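Local structure of ABC transporter substrate-binding protein (Vibrio cholerae, 3LKV) at residues K36-G41 and I257-E262; E127-L132 and P222-A227. The protein is probably the periplasmic substrate-binding component of an ABC transporter, holding a phenylalanine molecule in its ligand pocket and carrying bound zinc ions. One frame throughout, in Å; residues are numbered along the deposited sequence.

Contact 1: residues K36-G41 and I257-E262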
# COMPACT_ATOMS: atom_id res chain seq x y z
N LYS A 36 -4.30 -16.55 -1.84
CA LYS A 36 -4.57 -17.39 -3.03
C LYS A 36 -3.41 -17.41 -4.03
O LYS A 36 -3.57 -17.93 -5.12
CB LYS A 36 -5.81 -16.88 -3.79
CG LYS A 36 -7.17 -16.94 -3.03
CD LYS A 36 -7.59 -18.37 -2.88
CE LYS A 36 -9.02 -18.50 -2.45
NZ LYS A 36 -9.49 -19.85 -2.85
N GLY A 37 -2.25 -16.85 -3.69
CA GLY A 37 -1.12 -16.78 -4.61
C GLY A 37 -1.05 -15.57 -5.55
O GLY A 37 -0.22 -15.55 -6.47
N TYR A 38 -1.90 -14.55 -5.35
CA TYR A 38 -1.81 -13.30 -6.13
C TYR A 38 -1.21 -12.17 -5.27
O TYR A 38 -1.86 -11.66 -4.36
CB TYR A 38 -3.15 -12.89 -6.71
CG TYR A 38 -3.71 -13.93 -7.66
CD1 TYR A 38 -3.33 -13.99 -8.98
CD2 TYR A 38 -4.57 -14.89 -7.20
CE1 TYR A 38 -3.81 -15.00 -9.82
CE2 TYR A 38 -5.07 -15.87 -8.03
CZ TYR A 38 -4.69 -15.93 -9.32
OH TYR A 38 -5.24 -16.92 -10.07
N GLU A 39 0.02 -11.79 -5.59
CA GLU A 39 0.78 -10.86 -4.79
C GLU A 39 1.17 -9.65 -5.61
O GLU A 39 1.76 -9.79 -6.69
CB GLU A 39 2.09 -11.47 -4.33
CG GLU A 39 2.09 -12.27 -3.08
CD GLU A 39 3.56 -12.64 -2.68
OE1 GLU A 39 4.33 -11.72 -2.29
OE2 GLU A 39 3.95 -13.83 -2.79
N GLU A 40 0.96 -8.49 -5.01
CA GLU A 40 1.32 -7.22 -5.61
C GLU A 40 2.80 -7.19 -5.77
O GLU A 40 3.50 -7.63 -4.91
CB GLU A 40 0.96 -6.08 -4.69
CG GLU A 40 -0.49 -5.65 -4.73
CD GLU A 40 -0.60 -4.22 -4.19
OE1 GLU A 40 -0.42 -4.07 -2.96
OE2 GLU A 40 -0.77 -3.26 -5.00
N GLY A 41 3.29 -6.69 -6.87
CA GLY A 41 4.72 -6.72 -7.11
C GLY A 41 5.19 -7.95 -7.88
O GLY A 41 6.28 -7.96 -8.43
N ILE A 257 -12.61 -16.60 -10.80
CA ILE A 257 -12.82 -16.04 -12.14
C ILE A 257 -11.52 -16.02 -12.92
O ILE A 257 -11.46 -16.33 -14.12
CB ILE A 257 -13.46 -14.63 -12.04
CG1 ILE A 257 -14.89 -14.79 -11.54
CG2 ILE A 257 -13.41 -13.86 -13.38
CD1 ILE A 257 -15.63 -13.54 -11.10
N LEU A 258 -10.46 -15.64 -12.25
CA LEU A 258 -9.15 -15.56 -12.89
C LEU A 258 -8.74 -16.93 -13.43
O LEU A 258 -8.04 -17.01 -14.40
CB LEU A 258 -8.08 -15.05 -11.88
CG LEU A 258 -8.13 -13.53 -11.58
CD1 LEU A 258 -7.19 -13.20 -10.48
CD2 LEU A 258 -7.79 -12.69 -12.82
N GLU A 259 -9.20 -17.98 -12.79
CA GLU A 259 -8.91 -19.33 -13.19
C GLU A 259 -9.89 -19.89 -14.20
O GLU A 259 -9.89 -21.07 -14.47
CB GLU A 259 -8.87 -20.22 -11.92
CG GLU A 259 -7.55 -19.97 -11.18
CD GLU A 259 -7.61 -20.20 -9.66
OE1 GLU A 259 -8.47 -21.03 -9.20
OE2 GLU A 259 -6.75 -19.54 -8.98
N GLY A 260 -10.70 -19.03 -14.79
CA GLY A 260 -11.54 -19.43 -15.87
C GLY A 260 -12.99 -19.73 -15.53
O GLY A 260 -13.69 -20.23 -16.38
N LYS A 261 -13.47 -19.42 -14.32
CA LYS A 261 -14.89 -19.54 -14.06
C LYS A 261 -15.63 -18.39 -14.67
O LYS A 261 -15.11 -17.27 -14.66
CB LYS A 261 -15.20 -19.61 -12.57
CG LYS A 261 -14.92 -21.00 -11.96
CD LYS A 261 -15.93 -22.06 -12.40
CE LYS A 261 -17.34 -21.88 -11.68
NZ LYS A 261 -18.47 -22.74 -12.23
N GLU A 262 -16.84 -18.65 -15.18
CA GLU A 262 -17.77 -17.58 -15.58
C GLU A 262 -18.38 -16.97 -14.30
O GLU A 262 -18.90 -17.71 -13.42
CB GLU A 262 -18.92 -18.16 -16.40
CG GLU A 262 -18.53 -18.68 -17.78
CD GLU A 262 -18.37 -17.56 -18.76
OE1 GLU A 262 -18.54 -16.36 -18.34
OE2 GLU A 262 -18.11 -17.87 -19.94

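Contact 2: residues E127-L132 and P222-A227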
# COMPACT_ATOMS: atom_id res chain seq x y z
N GLU A 127 -34.71 -6.42 10.99
CA GLU A 127 -35.63 -6.93 12.02
C GLU A 127 -34.89 -7.22 13.32
O GLU A 127 -35.29 -6.82 14.43
CB GLU A 127 -36.33 -8.21 11.52
CG GLU A 127 -37.20 -9.00 12.58
CD GLU A 127 -38.42 -8.24 13.10
OE1 GLU A 127 -39.02 -8.71 14.11
OE2 GLU A 127 -38.79 -7.17 12.52
N GLN A 128 -33.78 -7.90 13.19
CA GLN A 128 -32.97 -8.19 14.35
C GLN A 128 -32.44 -6.88 15.00
O GLN A 128 -32.39 -6.78 16.23
CB GLN A 128 -31.87 -9.16 13.92
CG GLN A 128 -31.12 -9.83 15.00
CD GLN A 128 -30.03 -10.80 14.46
OE1 GLN A 128 -29.92 -11.06 13.25
NE2 GLN A 128 -29.24 -11.34 15.37
N HIS A 129 -32.10 -5.87 14.21
CA HIS A 129 -31.67 -4.61 14.79
C HIS A 129 -32.80 -3.90 15.58
O HIS A 129 -32.56 -3.32 16.62
CB HIS A 129 -31.14 -3.65 13.71
CG HIS A 129 -29.85 -4.07 13.08
ND1 HIS A 129 -29.38 -3.52 11.91
CD2 HIS A 129 -28.92 -4.98 13.46
CE1 HIS A 129 -28.23 -4.08 11.59
NE2 HIS A 129 -27.92 -4.97 12.52
N VAL A 130 -34.02 -3.93 15.05
CA VAL A 130 -35.13 -3.32 15.75
C VAL A 130 -35.40 -4.03 17.08
O VAL A 130 -35.65 -3.37 18.12
CB VAL A 130 -36.38 -3.36 14.90
CG1 VAL A 130 -37.64 -2.93 15.71
CG2 VAL A 130 -36.15 -2.48 13.64
N GLU A 131 -35.36 -5.36 17.03
CA GLU A 131 -35.61 -6.16 18.23
C GLU A 131 -34.50 -5.85 19.21
O GLU A 131 -34.75 -5.71 20.39
CB GLU A 131 -35.78 -7.67 17.94
CG GLU A 131 -37.12 -7.94 17.17
CD GLU A 131 -37.39 -9.39 16.63
OE1 GLU A 131 -36.46 -10.06 16.08
OE2 GLU A 131 -38.58 -9.82 16.69
N LEU A 132 -33.29 -5.62 18.71
CA LEU A 132 -32.19 -5.32 19.60
C LEU A 132 -32.31 -3.90 20.22
O LEU A 132 -32.04 -3.73 21.42
CB LEU A 132 -30.88 -5.55 18.89
CG LEU A 132 -29.57 -5.39 19.65
CD1 LEU A 132 -29.57 -6.16 20.97
CD2 LEU A 132 -28.43 -5.88 18.74
N PRO A 222 -29.49 8.49 21.74
CA PRO A 222 -28.54 7.45 21.40
C PRO A 222 -28.62 7.09 19.94
O PRO A 222 -29.67 7.29 19.35
CB PRO A 222 -29.02 6.28 22.21
CG PRO A 222 -30.46 6.58 22.55
CD PRO A 222 -30.51 8.03 22.70
N VAL A 223 -27.53 6.59 19.38
CA VAL A 223 -27.46 6.07 18.01
C VAL A 223 -27.16 4.57 18.10
O VAL A 223 -26.25 4.17 18.80
CB VAL A 223 -26.33 6.81 17.25
CG1 VAL A 223 -26.09 6.23 15.83
CG2 VAL A 223 -26.65 8.26 17.19
N PHE A 224 -27.96 3.76 17.42
CA PHE A 224 -27.69 2.34 17.26
C PHE A 224 -27.11 2.16 15.86
O PHE A 224 -27.68 2.66 14.88
CB PHE A 224 -28.97 1.50 17.37
CG PHE A 224 -28.72 0.05 17.16
CD1 PHE A 224 -28.32 -0.75 18.20
CD2 PHE A 224 -28.78 -0.49 15.91
CE1 PHE A 224 -27.99 -2.08 17.99
CE2 PHE A 224 -28.46 -1.83 15.67
CZ PHE A 224 -28.07 -2.63 16.71
N GLY A 225 -25.99 1.44 15.77
CA GLY A 225 -25.28 1.29 14.52
C GLY A 225 -25.48 -0.04 13.81
O GLY A 225 -25.45 -1.11 14.42
N ALA A 226 -25.63 -0.00 12.51
CA ALA A 226 -25.72 -1.25 11.71
C ALA A 226 -24.32 -1.75 11.36
O ALA A 226 -24.15 -2.82 10.75
CB ALA A 226 -26.59 -0.98 10.46
N ALA A 227 -23.32 -0.96 11.72
CA ALA A 227 -21.92 -1.28 11.43
C ALA A 227 -21.09 -1.00 12.67
O ALA A 227 -21.30 -0.01 13.34
CB ALA A 227 -21.39 -0.42 10.25

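Contact 1: residues K36-G41 and I257-E262
With CG of Tyr38 set anti to its own carbonyl carbon (chi1 -61°), the phenol ring reaches out toward the end of helix 243-258, where Leu258 and Glu259 likewise set CG anti to the carbonyl carbon. Tyr38 and Leu258 approach from opposite directions. The CD1 branch of Leu258 lies over one face of the tyrosine ring, 4.0 Å from the ring centroid and 17° off the normal, displaced toward the CE1-CZ side; CD1 is 3.9 Å from Tyr38 CZ. This is a CH-pi contact, and a branched aliphatic residue suits it by resting one methyl over the ring face. The polar end is served separately. Beyond CG the Glu259 chain is extended, bringing its carboxylate to the ring edge, where Tyr38 OH donates a hydrogen bond of 3.2 Å to Glu259 OE2. The donor arrives on the anti side of that oxygen, 15° out of the carboxylate plane.

Helices 20-35 and 243-258 each end in a Schellman motif, whose C-prime residues, Gly37 and Gly260, have the positive phi that glycine accepts readily. Tyr38 and Leu258 also touch Ala9, so the contact lies beside strand 9-15 of the parallel sheet. Tyrosine fits this surface position because it combines an apolar face with a hydroxyl that can meet a carboxylate. The pairing implies a modest link between the loop after helix 20-35 and the C-terminal end of helix 243-258: a single, rather long bond from a neutral donor, probably favouring an ionised Glu259, beside one small apolar overlap.

Contact 2: residues E127-L132 and P222-A227
His129 places its imidazole face over the CE2 corner of the Phe224 ring, with His129 CG 3.7 Å from Phe224 CE2. The two rings are inclined at 56° with centroids 5.4 Å apart, an oblique aromatic pair in which a corner of the phenyl group points at the imidazole. Phe224 gets there because CG is anti to its backbone N (chi1 178°), which carries the ring from the strand toward the helix. One turn further along the helix, Leu132 crosses the phenyl group at about a right angle, and its CD2 methyl rests 3.8 Å from Phe224 CZ. Ala226 completes the contact: its CB lies 3.7 Å from His129 CE1, and a methyl is small enough to let the imidazole come close to the backbone at Ala226, whose side chain is about 7 Å from the bound phenylalanine.

Histidine suits this buried place because it offers a flat surface for packing while both ring nitrogens find polar partners, ND1 with Tyr198 OH and NE2 with the carbonyl oxygen of Leu239. Those two bonds fix the rotation of the imidazole. Leu132 and Phe224 supply the apolar bulk that suits a fully buried contact.

The whole is helix-on-sheet packing in an alpha/beta domain. Helix 126-136 lies against the mixed sheet, with strand 223-225 bonded between parallel neighbours 196-199 and 237-240, while Val130 turns from the contact to meet helix 152-167.

From the N terminus, the chain runs through strand 9-15 and helix 20-35 to residues 36-41, where contact 1 opens. It then builds most of the parallel sheet before entering helix 126-136, the first side of contact 2. That contact closes a shorter loop at strand 223-225, and only afterwards does helix 243-258 bring the chain back to residues 257-262 and close contact 1. The loops therefore nest without crossing. Contact 1 joins the loop after helix 20-35 to the C-terminal end of helix 243-258, at the surface beside the parallel sheet; contact 2 seats a helix on the mixed sheet. Their centres are 37 Å apart, on opposite sides of the chain's centre.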